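Local coordinates for protein bile salt hydrolase/transferase (Clostridium perfringens, PDB 2BJF) that hydrolyses the amide bond of glycine- and taurine-conjugated bile salts, releasing free bile acids, and can also join bile acids to amines, at residues L5-K10 with D245-I250; Y24-S29 with L55-I60; V87-E92 with T140-M145; Y194-E199 with Q212-V217. All blocks are in the same frame, centred on the assembly; numbering follows the deposited sequence.

Interaction 1: L5-K10 with D245-I250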
# COMPACT_ATOMS: atom_id res chain seq x y z
N LEU A 5 1.14 4.98 -24.14
CA LEU A 5 2.24 5.86 -23.77
C LEU A 5 2.67 6.76 -24.93
O LEU A 5 2.82 6.29 -26.06
CB LEU A 5 3.45 5.04 -23.28
CG LEU A 5 4.76 5.75 -22.93
CD1 LEU A 5 4.59 6.72 -21.75
CD2 LEU A 5 5.86 4.75 -22.63
N ALA A 6 2.85 8.04 -24.63
CA ALA A 6 3.45 8.99 -25.57
C ALA A 6 4.72 9.56 -24.95
O ALA A 6 4.73 9.98 -23.79
CB ALA A 6 2.47 10.10 -25.91
N LEU A 7 5.80 9.58 -25.74
CA LEU A 7 7.11 9.97 -25.23
C LEU A 7 7.94 10.65 -26.32
O LEU A 7 8.05 10.14 -27.43
CB LEU A 7 7.84 8.73 -24.70
CG LEU A 7 9.02 8.84 -23.73
CD1 LEU A 7 8.59 9.41 -22.38
CD2 LEU A 7 9.65 7.47 -23.56
N GLU A 8 8.50 11.82 -25.99
CA GLU A 8 9.38 12.54 -26.92
C GLU A 8 10.84 12.16 -26.69
O GLU A 8 11.32 12.15 -25.55
CB GLU A 8 9.20 14.06 -26.79
CG GLU A 8 9.97 14.86 -27.84
CD GLU A 8 9.91 16.37 -27.63
OE1 GLU A 8 9.27 16.83 -26.66
OE2 GLU A 8 10.50 17.10 -28.45
N THR A 9 11.54 11.86 -27.78
CA THR A 9 12.95 11.46 -27.71
C THR A 9 13.88 12.65 -27.57
O THR A 9 13.47 13.80 -27.73
CB THR A 9 13.38 10.64 -28.96
OG1 THR A 9 13.39 11.49 -30.11
CG2 THR A 9 12.45 9.46 -29.19
N LYS A 10 15.15 12.35 -27.28
CA LYS A 10 16.21 13.36 -27.14
C LYS A 10 16.41 14.22 -28.40
O LYS A 10 16.86 15.37 -28.30
CB LYS A 10 17.53 12.70 -26.73
CG LYS A 10 18.05 11.65 -27.70
CD LYS A 10 19.30 10.96 -27.16
CE LYS A 10 19.94 10.06 -28.21
NZ LYS A 10 19.13 8.84 -28.49
N ASP A 245 17.52 14.15 -22.09
CA ASP A 245 18.54 14.03 -23.13
C ASP A 245 18.99 12.59 -23.40
O ASP A 245 19.87 12.36 -24.24
CB ASP A 245 19.75 14.92 -22.79
CG ASP A 245 19.45 16.40 -22.92
OD1 ASP A 245 18.34 16.77 -23.38
OD2 ASP A 245 20.32 17.21 -22.55
N SER A 246 18.40 11.63 -22.70
CA SER A 246 18.74 10.22 -22.85
C SER A 246 17.61 9.39 -23.47
O SER A 246 17.79 8.21 -23.80
CB SER A 246 19.15 9.61 -21.50
OG SER A 246 20.33 10.22 -21.01
N ILE A 247 16.44 10.00 -23.63
CA ILE A 247 15.26 9.28 -24.11
C ILE A 247 15.41 8.84 -25.57
O ILE A 247 15.59 9.66 -26.47
CB ILE A 247 13.95 10.08 -23.91
CG1 ILE A 247 13.71 10.36 -22.42
CG2 ILE A 247 12.76 9.32 -24.52
CD1 ILE A 247 12.55 11.29 -22.11
N ASP A 248 15.37 7.52 -25.76
CA ASP A 248 15.38 6.91 -27.09
C ASP A 248 14.41 5.72 -27.13
O ASP A 248 13.69 5.47 -26.16
CB ASP A 248 16.80 6.51 -27.51
CG ASP A 248 17.51 5.65 -26.47
OD1 ASP A 248 16.85 5.07 -25.58
OD2 ASP A 248 18.75 5.55 -26.55
N LEU A 249 14.42 4.99 -28.24
CA LEU A 249 13.47 3.90 -28.48
C LEU A 249 13.35 2.90 -27.32
O LEU A 249 12.24 2.58 -26.90
CB LEU A 249 13.82 3.16 -29.78
CG LEU A 249 12.90 2.02 -30.23
CD1 LEU A 249 11.48 2.51 -30.47
CD2 LEU A 249 13.45 1.36 -31.49
N ILE A 250 14.48 2.42 -26.82
CA ILE A 250 14.46 1.37 -25.80
C ILE A 250 13.84 1.83 -24.47
O ILE A 250 13.25 1.02 -23.75
CB ILE A 250 15.87 0.72 -25.59
CG1 ILE A 250 15.75 -0.67 -24.94
CG2 ILE A 250 16.80 1.63 -24.79
CD1 ILE A 250 15.00 -1.70 -25.78

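Interaction 2: Y24-S29 with L55-I60. With DXC ((3alpha,5beta,12alpha)-3,12-dihydroxycholan-24-oic acid), chain B.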
# COMPACT_ATOMS: atom_id res chain seq x y z
N TYR A 24 -6.12 -13.73 -25.11
CA TYR A 24 -6.43 -14.42 -26.36
C TYR A 24 -5.65 -13.84 -27.54
O TYR A 24 -5.05 -12.77 -27.44
CB TYR A 24 -7.94 -14.34 -26.63
CG TYR A 24 -8.49 -12.92 -26.73
CD1 TYR A 24 -8.56 -12.27 -27.95
CD2 TYR A 24 -8.93 -12.25 -25.59
CE1 TYR A 24 -9.06 -10.97 -28.04
CE2 TYR A 24 -9.42 -10.95 -25.67
CZ TYR A 24 -9.49 -10.32 -26.90
OH TYR A 24 -9.98 -9.03 -26.99
N SER A 25 -5.67 -14.57 -28.66
CA SER A 25 -5.16 -14.06 -29.93
C SER A 25 -6.33 -13.52 -30.75
O SER A 25 -7.40 -14.13 -30.77
CB SER A 25 -4.44 -15.17 -30.70
OG SER A 25 -4.20 -14.79 -32.05
N PHE A 26 -6.12 -12.39 -31.41
CA PHE A 26 -7.14 -11.86 -32.33
C PHE A 26 -6.73 -11.97 -33.80
O PHE A 26 -7.07 -11.11 -34.62
CB PHE A 26 -7.61 -10.44 -31.93
CG PHE A 26 -6.55 -9.38 -31.96
CD1 PHE A 26 -6.50 -8.45 -33.00
CD2 PHE A 26 -5.62 -9.26 -30.92
CE1 PHE A 26 -5.53 -7.45 -33.02
CE2 PHE A 26 -4.65 -8.26 -30.93
CZ PHE A 26 -4.60 -7.35 -31.99
N ASN A 27 -6.01 -13.04 -34.12
CA ASN A 27 -5.49 -13.29 -35.47
C ASN A 27 -4.81 -12.06 -36.05
O ASN A 27 -5.02 -11.69 -37.21
CB ASN A 27 -6.60 -13.79 -36.40
CG ASN A 27 -7.17 -15.14 -35.98
OD1 ASN A 27 -6.45 -16.00 -35.48
ND2 ASN A 27 -8.46 -15.32 -36.20
N GLN A 28 -3.98 -11.42 -35.22
CA GLN A 28 -3.38 -10.14 -35.57
C GLN A 28 -2.25 -10.25 -36.59
O GLN A 28 -1.52 -11.24 -36.63
CB GLN A 28 -2.90 -9.39 -34.32
CG GLN A 28 -1.88 -10.13 -33.46
CD GLN A 28 -2.51 -10.86 -32.29
OE1 GLN A 28 -3.51 -11.55 -32.43
NE2 GLN A 28 -1.90 -10.70 -31.11
N SER A 29 -2.14 -9.21 -37.40
CA SER A 29 -0.99 -8.99 -38.26
C SER A 29 -0.77 -7.49 -38.33
O SER A 29 -1.63 -6.71 -37.90
CB SER A 29 -1.24 -9.56 -39.66
OG SER A 29 -2.31 -8.89 -40.31
N LEU A 55 -0.69 2.41 -41.24
CA LEU A 55 0.06 1.23 -40.78
C LEU A 55 -0.19 0.98 -39.30
O LEU A 55 -0.08 1.89 -38.48
CB LEU A 55 1.56 1.40 -41.04
CG LEU A 55 2.46 0.22 -40.64
CD1 LEU A 55 2.26 -0.97 -41.57
CD2 LEU A 55 3.93 0.63 -40.60
N GLY A 56 -0.52 -0.26 -38.96
CA GLY A 56 -0.71 -0.64 -37.56
C GLY A 56 -1.08 -2.09 -37.34
O GLY A 56 -1.22 -2.87 -38.28
N MET A 57 -1.22 -2.46 -36.07
CA MET A 57 -1.64 -3.81 -35.70
C MET A 57 -3.15 -3.93 -35.78
O MET A 57 -3.88 -3.07 -35.28
CB MET A 57 -1.17 -4.16 -34.29
CG MET A 57 -1.27 -5.65 -33.95
SD MET A 57 0.04 -6.63 -34.71
CE MET A 57 1.43 -6.23 -33.64
N GLY A 58 -3.62 -4.99 -36.42
CA GLY A 58 -5.05 -5.26 -36.50
C GLY A 58 -5.34 -6.64 -37.04
O GLY A 58 -4.46 -7.50 -37.05
N THR A 59 -6.57 -6.84 -37.49
CA THR A 59 -6.96 -8.09 -38.11
C THR A 59 -7.96 -7.84 -39.24
O THR A 59 -8.64 -6.81 -39.26
CB THR A 59 -7.52 -9.11 -37.08
OG1 THR A 59 -7.71 -10.38 -37.71
CG2 THR A 59 -8.84 -8.63 -36.47
N ILE A 60 -8.03 -8.77 -40.17
CA ILE A 60 -8.99 -8.70 -41.26
C ILE A 60 -10.13 -9.68 -40.95
O ILE A 60 -9.98 -10.89 -41.08
CB ILE A 60 -8.34 -8.98 -42.64
CG1 ILE A 60 -7.18 -8.00 -42.88
CG2 ILE A 60 -9.38 -8.86 -43.76
CD1 ILE A 60 -6.21 -8.43 -43.96
C1 DXC B . -15.44 -9.71 -31.68
C2 DXC B . -15.52 -8.24 -32.11
C3 DXC B . -14.82 -7.97 -33.46
C4 DXC B . -13.38 -8.50 -33.53
C5 DXC B . -13.35 -9.96 -33.06
C6 DXC B . -14.00 -10.19 -31.70
C7 DXC B . -14.93 -6.47 -33.78
C8 DXC B . -13.97 -5.59 -32.98
C9 DXC B . -12.53 -6.12 -32.93
C10 DXC B . -12.46 -7.63 -32.64
C11 DXC B . -11.73 -5.42 -31.83
C12 DXC B . -10.26 -5.83 -31.74
C13 DXC B . -10.17 -7.35 -31.51
C14 DXC B . -11.00 -8.13 -32.54
C15 DXC B . -11.74 -3.89 -31.74
C16 DXC B . -10.53 -3.58 -30.86
C17 DXC B . -9.83 -4.93 -30.57
C18 DXC B . -12.89 -8.49 -34.98
C19 DXC B . -8.34 -4.75 -30.22
O1 DXC B . -10.57 -7.70 -30.18
O2 DXC B . -15.96 -9.83 -30.35
C20 DXC B . -9.48 -5.48 -33.02
C21 DXC B . -8.16 -3.98 -28.91
C22 DXC B . -8.81 -4.68 -27.71
C23 DXC B . -8.19 -4.27 -26.39
O3 DXC B . -7.15 -3.57 -26.38
O4 DXC B . -8.75 -4.66 -25.34
C24 DXC B . -7.54 -6.05 -30.16

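Interaction 3: V87-E92 with T140-M145. With DXC ((3alpha,5beta,12alpha)-3,12-dihydroxycholan-24-oic acid), chain B.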
# COMPACT_ATOMS: atom_id res chain seq x y z
N VAL A 87 -18.46 2.69 -20.10
CA VAL A 87 -18.67 2.87 -21.54
C VAL A 87 -20.16 2.75 -21.89
O VAL A 87 -20.90 2.00 -21.25
CB VAL A 87 -17.82 1.86 -22.37
CG1 VAL A 87 -18.39 0.44 -22.28
CG2 VAL A 87 -17.71 2.31 -23.82
N SER A 88 -20.58 3.51 -22.90
CA SER A 88 -21.95 3.42 -23.41
C SER A 88 -22.01 3.84 -24.88
O SER A 88 -21.77 5.00 -25.22
CB SER A 88 -22.90 4.27 -22.57
OG SER A 88 -24.21 4.26 -23.11
N TYR A 89 -22.33 2.88 -25.74
CA TYR A 89 -22.54 3.15 -27.16
C TYR A 89 -24.04 3.22 -27.45
O TYR A 89 -24.83 2.56 -26.78
CB TYR A 89 -21.92 2.06 -28.03
CG TYR A 89 -20.47 1.71 -27.75
CD1 TYR A 89 -19.47 2.68 -27.85
CD2 TYR A 89 -20.11 0.41 -27.43
CE1 TYR A 89 -18.14 2.35 -27.60
CE2 TYR A 89 -18.78 0.07 -27.19
CZ TYR A 89 -17.80 1.05 -27.27
OH TYR A 89 -16.49 0.71 -27.04
N SER A 90 -24.42 4.01 -28.45
CA SER A 90 -25.80 4.02 -28.93
C SER A 90 -26.08 2.74 -29.72
O SER A 90 -25.18 2.18 -30.35
CB SER A 90 -26.08 5.26 -29.80
OG SER A 90 -25.38 5.20 -31.03
N LYS A 91 -27.33 2.27 -29.66
CA LYS A 91 -27.74 1.04 -30.34
C LYS A 91 -27.86 1.24 -31.85
O LYS A 91 -27.66 0.30 -32.62
CB LYS A 91 -29.07 0.54 -29.77
CG LYS A 91 -29.05 0.19 -28.28
CD LYS A 91 -30.38 -0.38 -27.80
CE LYS A 91 -31.50 0.66 -27.77
NZ LYS A 91 -31.29 1.71 -26.74
N GLU A 92 -28.20 2.46 -32.25
CA GLU A 92 -28.35 2.81 -33.66
C GLU A 92 -27.80 4.22 -33.92
O GLU A 92 -27.43 4.93 -32.98
CB GLU A 92 -29.81 2.69 -34.12
CG GLU A 92 -30.84 3.41 -33.23
CD GLU A 92 -31.25 2.59 -32.01
OE1 GLU A 92 -31.69 1.43 -32.18
OE2 GLU A 92 -31.14 3.11 -30.88
N THR A 140 -16.08 -4.88 -28.94
CA THR A 140 -15.24 -4.75 -27.75
C THR A 140 -15.47 -3.38 -27.12
O THR A 140 -15.62 -2.38 -27.82
CB THR A 140 -13.74 -4.93 -28.11
OG1 THR A 140 -13.57 -6.13 -28.87
CG2 THR A 140 -12.88 -5.01 -26.85
N THR A 141 -15.54 -3.36 -25.79
CA THR A 141 -15.67 -2.11 -25.04
C THR A 141 -14.34 -1.37 -25.09
O THR A 141 -13.32 -1.89 -24.63
CB THR A 141 -16.08 -2.37 -23.58
OG1 THR A 141 -15.18 -3.32 -23.00
CG2 THR A 141 -17.50 -2.93 -23.51
N LEU A 142 -14.35 -0.16 -25.65
CA LEU A 142 -13.12 0.56 -25.95
C LEU A 142 -13.14 2.04 -25.61
O LEU A 142 -14.19 2.69 -25.64
CB LEU A 142 -12.78 0.42 -27.44
CG LEU A 142 -12.49 -0.95 -28.05
CD1 LEU A 142 -12.65 -0.89 -29.56
CD2 LEU A 142 -11.09 -1.45 -27.67
N HIS A 143 -11.96 2.55 -25.28
CA HIS A 143 -11.67 3.98 -25.35
C HIS A 143 -10.35 4.18 -26.10
O HIS A 143 -9.58 3.23 -26.27
CB HIS A 143 -11.70 4.65 -23.96
CG HIS A 143 -10.63 4.20 -23.02
ND1 HIS A 143 -10.30 4.91 -21.88
CD2 HIS A 143 -9.81 3.12 -23.03
CE1 HIS A 143 -9.33 4.28 -21.24
NE2 HIS A 143 -9.01 3.20 -21.92
N TRP A 144 -10.11 5.40 -26.58
CA TRP A 144 -9.00 5.64 -27.50
C TRP A 144 -8.07 6.75 -27.04
O TRP A 144 -8.51 7.74 -26.47
CB TRP A 144 -9.53 5.96 -28.90
CG TRP A 144 -10.31 4.84 -29.53
CD1 TRP A 144 -9.85 3.90 -30.39
CD2 TRP A 144 -11.71 4.56 -29.34
NE1 TRP A 144 -10.86 3.04 -30.76
CE2 TRP A 144 -12.01 3.43 -30.13
CE3 TRP A 144 -12.73 5.16 -28.59
CZ2 TRP A 144 -13.30 2.88 -30.18
CZ3 TRP A 144 -14.01 4.61 -28.64
CH2 TRP A 144 -14.28 3.48 -29.44
N MET A 145 -6.78 6.55 -27.30
CA MET A 145 -5.79 7.62 -27.16
C MET A 145 -5.29 8.01 -28.54
O MET A 145 -4.99 7.15 -29.37
CB MET A 145 -4.63 7.17 -26.27
CG MET A 145 -3.62 8.28 -25.97
SD MET A 145 -2.42 7.80 -24.72
CE MET A 145 -1.25 9.15 -24.83
C1 DXC B . -15.44 -9.71 -31.68
C2 DXC B . -15.52 -8.24 -32.11
C3 DXC B . -14.82 -7.97 -33.46
C4 DXC B . -13.38 -8.50 -33.53
C5 DXC B . -13.35 -9.96 -33.06
C6 DXC B . -14.00 -10.19 -31.70
C7 DXC B . -14.93 -6.47 -33.78
C8 DXC B . -13.97 -5.59 -32.98
C9 DXC B . -12.53 -6.12 -32.93
C10 DXC B . -12.46 -7.63 -32.64
C11 DXC B . -11.73 -5.42 -31.83
C12 DXC B . -10.26 -5.83 -31.74
C13 DXC B . -10.17 -7.35 -31.51
C14 DXC B . -11.00 -8.13 -32.54
C15 DXC B . -11.74 -3.89 -31.74
C16 DXC B . -10.53 -3.58 -30.86
C17 DXC B . -9.83 -4.93 -30.57
C18 DXC B . -12.89 -8.49 -34.98
C19 DXC B . -8.34 -4.75 -30.22
O1 DXC B . -10.57 -7.70 -30.18
O2 DXC B . -15.96 -9.83 -30.35
C20 DXC B . -9.48 -5.48 -33.02
C21 DXC B . -8.16 -3.98 -28.91
C22 DXC B . -8.81 -4.68 -27.71
C23 DXC B . -8.19 -4.27 -26.39
O3 DXC B . -7.15 -3.57 -26.38
O4 DXC B . -8.75 -4.66 -25.34
C24 DXC B . -7.54 -6.05 -30.16

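Interaction 4: Y194-E199 with Q212-V217. With TAU (2-aminoethanesulfonic acid), chain C.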
# COMPACT_ATOMS: atom_id res chain seq x y z
N TYR A 194 11.47 10.64 -6.36
CA TYR A 194 12.39 9.82 -7.16
C TYR A 194 13.76 9.76 -6.50
O TYR A 194 14.51 8.79 -6.69
CB TYR A 194 12.51 10.36 -8.59
CG TYR A 194 11.19 10.65 -9.26
CD1 TYR A 194 10.18 9.69 -9.29
CD2 TYR A 194 10.95 11.88 -9.86
CE1 TYR A 194 8.96 9.95 -9.91
CE2 TYR A 194 9.73 12.16 -10.48
CZ TYR A 194 8.74 11.18 -10.50
OH TYR A 194 7.54 11.44 -11.11
N ASN A 195 14.08 10.79 -5.73
CA ASN A 195 15.36 10.88 -5.03
C ASN A 195 15.38 10.03 -3.78
O ASN A 195 14.42 10.03 -3.00
CB ASN A 195 15.68 12.34 -4.69
CG ASN A 195 15.90 13.20 -5.92
OD1 ASN A 195 16.24 12.70 -6.99
ND2 ASN A 195 15.72 14.51 -5.76
N GLN A 196 16.47 9.30 -3.59
CA GLN A 196 16.66 8.44 -2.43
C GLN A 196 16.50 9.20 -1.11
O GLN A 196 17.02 10.31 -0.96
CB GLN A 196 18.04 7.77 -2.49
CG GLN A 196 18.39 6.86 -1.30
CD GLN A 196 17.64 5.54 -1.31
OE1 GLN A 196 16.64 5.37 -2.01
NE2 GLN A 196 18.13 4.59 -0.52
N VAL A 197 15.75 8.60 -0.19
CA VAL A 197 15.68 9.08 1.19
C VAL A 197 16.57 8.16 2.03
O VAL A 197 16.17 7.04 2.35
CB VAL A 197 14.22 9.11 1.73
CG1 VAL A 197 14.17 9.71 3.13
CG2 VAL A 197 13.32 9.90 0.79
N PRO A 198 17.79 8.62 2.37
CA PRO A 198 18.80 7.76 2.99
C PRO A 198 18.57 7.46 4.47
O PRO A 198 19.02 6.42 4.96
CB PRO A 198 20.09 8.55 2.80
CG PRO A 198 19.66 9.97 2.77
CD PRO A 198 18.29 9.99 2.15
N GLU A 199 17.90 8.36 5.18
CA GLU A 199 17.70 8.20 6.62
C GLU A 199 16.45 8.90 7.16
O GLU A 199 15.87 9.77 6.51
CB GLU A 199 18.94 8.67 7.40
CG GLU A 199 19.32 10.13 7.20
CD GLU A 199 20.52 10.56 8.04
OE1 GLU A 199 21.25 9.69 8.54
OE2 GLU A 199 20.72 11.78 8.20
N GLN A 212 18.15 1.11 -2.49
CA GLN A 212 17.67 2.20 -3.32
C GLN A 212 16.16 2.11 -3.55
O GLN A 212 15.61 1.01 -3.67
CB GLN A 212 18.40 2.23 -4.67
CG GLN A 212 19.87 2.63 -4.59
CD GLN A 212 20.08 4.03 -4.01
OE1 GLN A 212 21.02 4.24 -3.24
NE2 GLN A 212 19.23 4.98 -4.39
N GLY A 213 15.50 3.27 -3.59
CA GLY A 213 14.09 3.35 -3.95
C GLY A 213 13.12 3.73 -2.84
O GLY A 213 11.91 3.60 -3.00
N THR A 214 13.65 4.21 -1.71
CA THR A 214 12.82 4.50 -0.54
C THR A 214 11.83 5.65 -0.74
O THR A 214 10.83 5.74 -0.03
CB THR A 214 13.67 4.77 0.72
OG1 THR A 214 14.60 5.82 0.45
CG2 THR A 214 14.42 3.51 1.14
N GLY A 215 12.12 6.52 -1.71
CA GLY A 215 11.25 7.66 -1.99
C GLY A 215 9.92 7.30 -2.62
O GLY A 215 8.95 8.06 -2.50
N LEU A 216 9.86 6.15 -3.29
CA LEU A 216 8.65 5.72 -3.99
C LEU A 216 7.80 4.70 -3.23
O LEU A 216 6.81 4.19 -3.77
CB LEU A 216 8.99 5.18 -5.39
CG LEU A 216 9.43 6.15 -6.48
CD1 LEU A 216 9.55 5.40 -7.80
CD2 LEU A 216 8.47 7.32 -6.63
N VAL A 217 8.18 4.39 -2.00
CA VAL A 217 7.39 3.49 -1.16
C VAL A 217 5.95 4.02 -1.07
O VAL A 217 5.73 5.20 -0.79
CB VAL A 217 8.04 3.27 0.23
CG1 VAL A 217 7.13 2.44 1.13
CG2 VAL A 217 9.39 2.59 0.07
C1 TAU C . 21.58 0.51 -1.76
C2 TAU C . 21.68 0.00 -2.91
N1 TAU C . 21.68 1.18 -0.72
S TAU C . 20.93 -1.32 -3.28
O1 TAU C . 20.94 -2.26 -2.13
O2 TAU C . 19.53 -1.02 -3.66
O3 TAU C . 21.62 -1.95 -4.43
O HOH W 1 13.69 6.70 -4.08
O HOH W 2 16.36 6.07 -5.09

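Interaction 1: L5-K10 with D245-I250
In the αββα sandwich of this N-terminal nucleophile hydrolase, Leu7 at the end of strand 3-8 and Thr9 and Lys10 just beyond it meet Ile247 and Asp248 in the turn between helices 225-243 and 249-257. The strand starts just after Cys2, the inferred nucleophile, and this contact ties its other end to the helical layer. Leu7 swings CG anti to its own N (chi1 -161°), which sets CD2 obliquely against Ile247 CG2 at 3.7 Å. The same CG2 methyl sits 3.3 Å from Glu8 O, while Met239 and Ile240 of helix 225-243 pack on Ile247, making it the buried wedge of the joint. One backbone bond closes the chain here: Lys10 N donates to Ile247 O at 2.8 Å, with 164° at the hydrogen. Thr9 CB lies 3.5 Å from Ile247 O, and the residue spends OG1 on Leu13 N in the turn that follows. Ser246 faces a neighbouring subunit, where it packs on Arg263 of that chain. Outside, Lys10 runs its aliphatic chain back across the turn, bringing CD to 3.3 Å from Asp245 O. Lys10 is extended until its last torsion (chi4 -71°), where it bends NZ toward Asp248; the resulting salt bridge is long, with Lys10 NZ 3.8 Å from Asp248 OD2.

Interaction 2: Y24-S29 with L55-I60
The bile-acid pocket of this hydrolase is lined here by Phe26, on a loop fastened to strand 54-61 of the curled antiparallel sheet through Ser29 on its own side and Gly58 and Thr59 on the strand. Ser29 and Gly58 form an antiparallel hydrogen-bonded pair: Ser29 N gives to Gly58 O at 2.9 Å, Gly58 N gives to Ser29 O at 3.0 Å, and both donors lie almost straight off the carbonyl they meet. Just before this pair the loop turns along the strand, and Thr59 OG1 comes to 3.0 Å from Asn27 O, its CG2 methyl resting at the edge of the Phe26 ring. That ring is sandwiched. The side-chain methyl C24 of deoxycholate stands over the centre of one face, 3.5 Å above the plane, a CH-pi contact, while Gln28 CB covers the opposite face nearer its rim. Beyond CB the Gln28 chain bends (chi2 -96°), and this swings OE1 back to accept from Phe26 N at 2.9 Å. Ser25 OG adds an ST turn by accepting from Asn27 N, so the loop carrying the aromatic is braced from within. Tyr278 packs against both Phe26 and Met57 from the neighbouring sheet. Behind the pocket wall, Met57 curls beneath the loop, its SD 3.6 Å from Ser29 O and its CG 4.2 Å from Phe26 CZ.

Interaction 3: V87-E92 with T140-M145
Tyr89 turns CG away from its own carbonyl carbon (chi1 -51°) and so aims its ring across at Leu142, while Val87, two residues earlier, holds CG1 between its N and carbonyl carbon (chi1 73°), against Thr141. The tyrosine does most of the work. Its hydroxyl reaches the backbone where strand 142-147 begins, and Leu142 N donates to Tyr89 OH at 2.7 Å, the amide lying at the ring edge and close to its plane; at 151° the bond is somewhat bent. Leu142 CB follows at 3.7 Å from the same Tyr89 OH. Deeper in, Trp144 CH2 approaches Tyr89 CE1 obliquely at 4.4 Å, and Leu142 CB lies over one face of the Trp144 indole, toward its rim. The valine contact is purely apolar: Val87 CG1 touches Thr141 CG2 at 3.7 Å, the two side chains crossing at about a right angle. That leaves Thr141 OG1 for Asn82 OD1, a hydrogen bond to a residue of the taurine site. From the far side of the same backbone, Leu142 lays its methyls against the steroid, CD1 lying 3.7 Å from deoxycholate C16, and Thr140 OG1 comes within 3.6 Å of deoxycholate C11. Tyr89 is therefore second shell: it grips the peptide from behind while the neighbouring side chains meet the ligand. The whole is a wall of the substrate pocket of an Ntn hydrolase, where a loop buttresses the start of a strand inside the sheet, beside the bound bile acid.

Interaction 4: Y194-E199 with Q212-V217
Gln196 leaves the backbone extended (chi1 178°), bends at CG, and crosses Gln212 on its way to the Gly213-Thr214 peptide. Its CB lies 3.6 Å from Gln212 NE2, and CG passes beside the same nitrogen. CD comes to 3.5 Å from Gln212 NE2, the two amides crossing with their planes 32° apart. At the tip, OE1 takes two backbone protons from opposite faces of its own plane: Gly213 N at 2.9 Å and Thr214 N at 3.2 Å. A water donates to the same oxygen, and NE2 turns to Gly211 O, so both ends of the amide are held and its flip is fixed. Next door, Thr214 OG1 donates to Val197 O at 2.8 Å, from a direction tilted out of the carbonyl plane. Tyr194 CD1 meets Leu216 CD2 obliquely at 4.0 Å, its hydroxyl being bonded to Asp237. On the outer flank Gln212 N donates almost straight (173°) to O2 of a taurine lying away from the annotated binding site. Two loops are thus joined at the base of the β-hairpin 199-208, in a protruding arm that packs on two neighbouring subunits of the homotetramer.

Overall arrangement
Interactions 2 and 3 shape the bile-acid pocket: both reach the same curled sheet and touch deoxycholate, one mainly through an aromatic face, the other through leucine methyls and a threonine. Interaction 2 is the more buried and is built on strand pairing; interaction 3 relies mainly on one tyrosine hydroxyl. Interaction 1 encloses the other three along the chain and anchors the first strand to the helices, its apolar inside giving way to a charged, solvent-facing outside; Ala6 there packs on Met145 of interaction 3, joining the two sheets. Interaction 4 stands apart, about 41 Å between centres from both pocket contacts, and its amide-rich polar network lies beside the subunit interfaces.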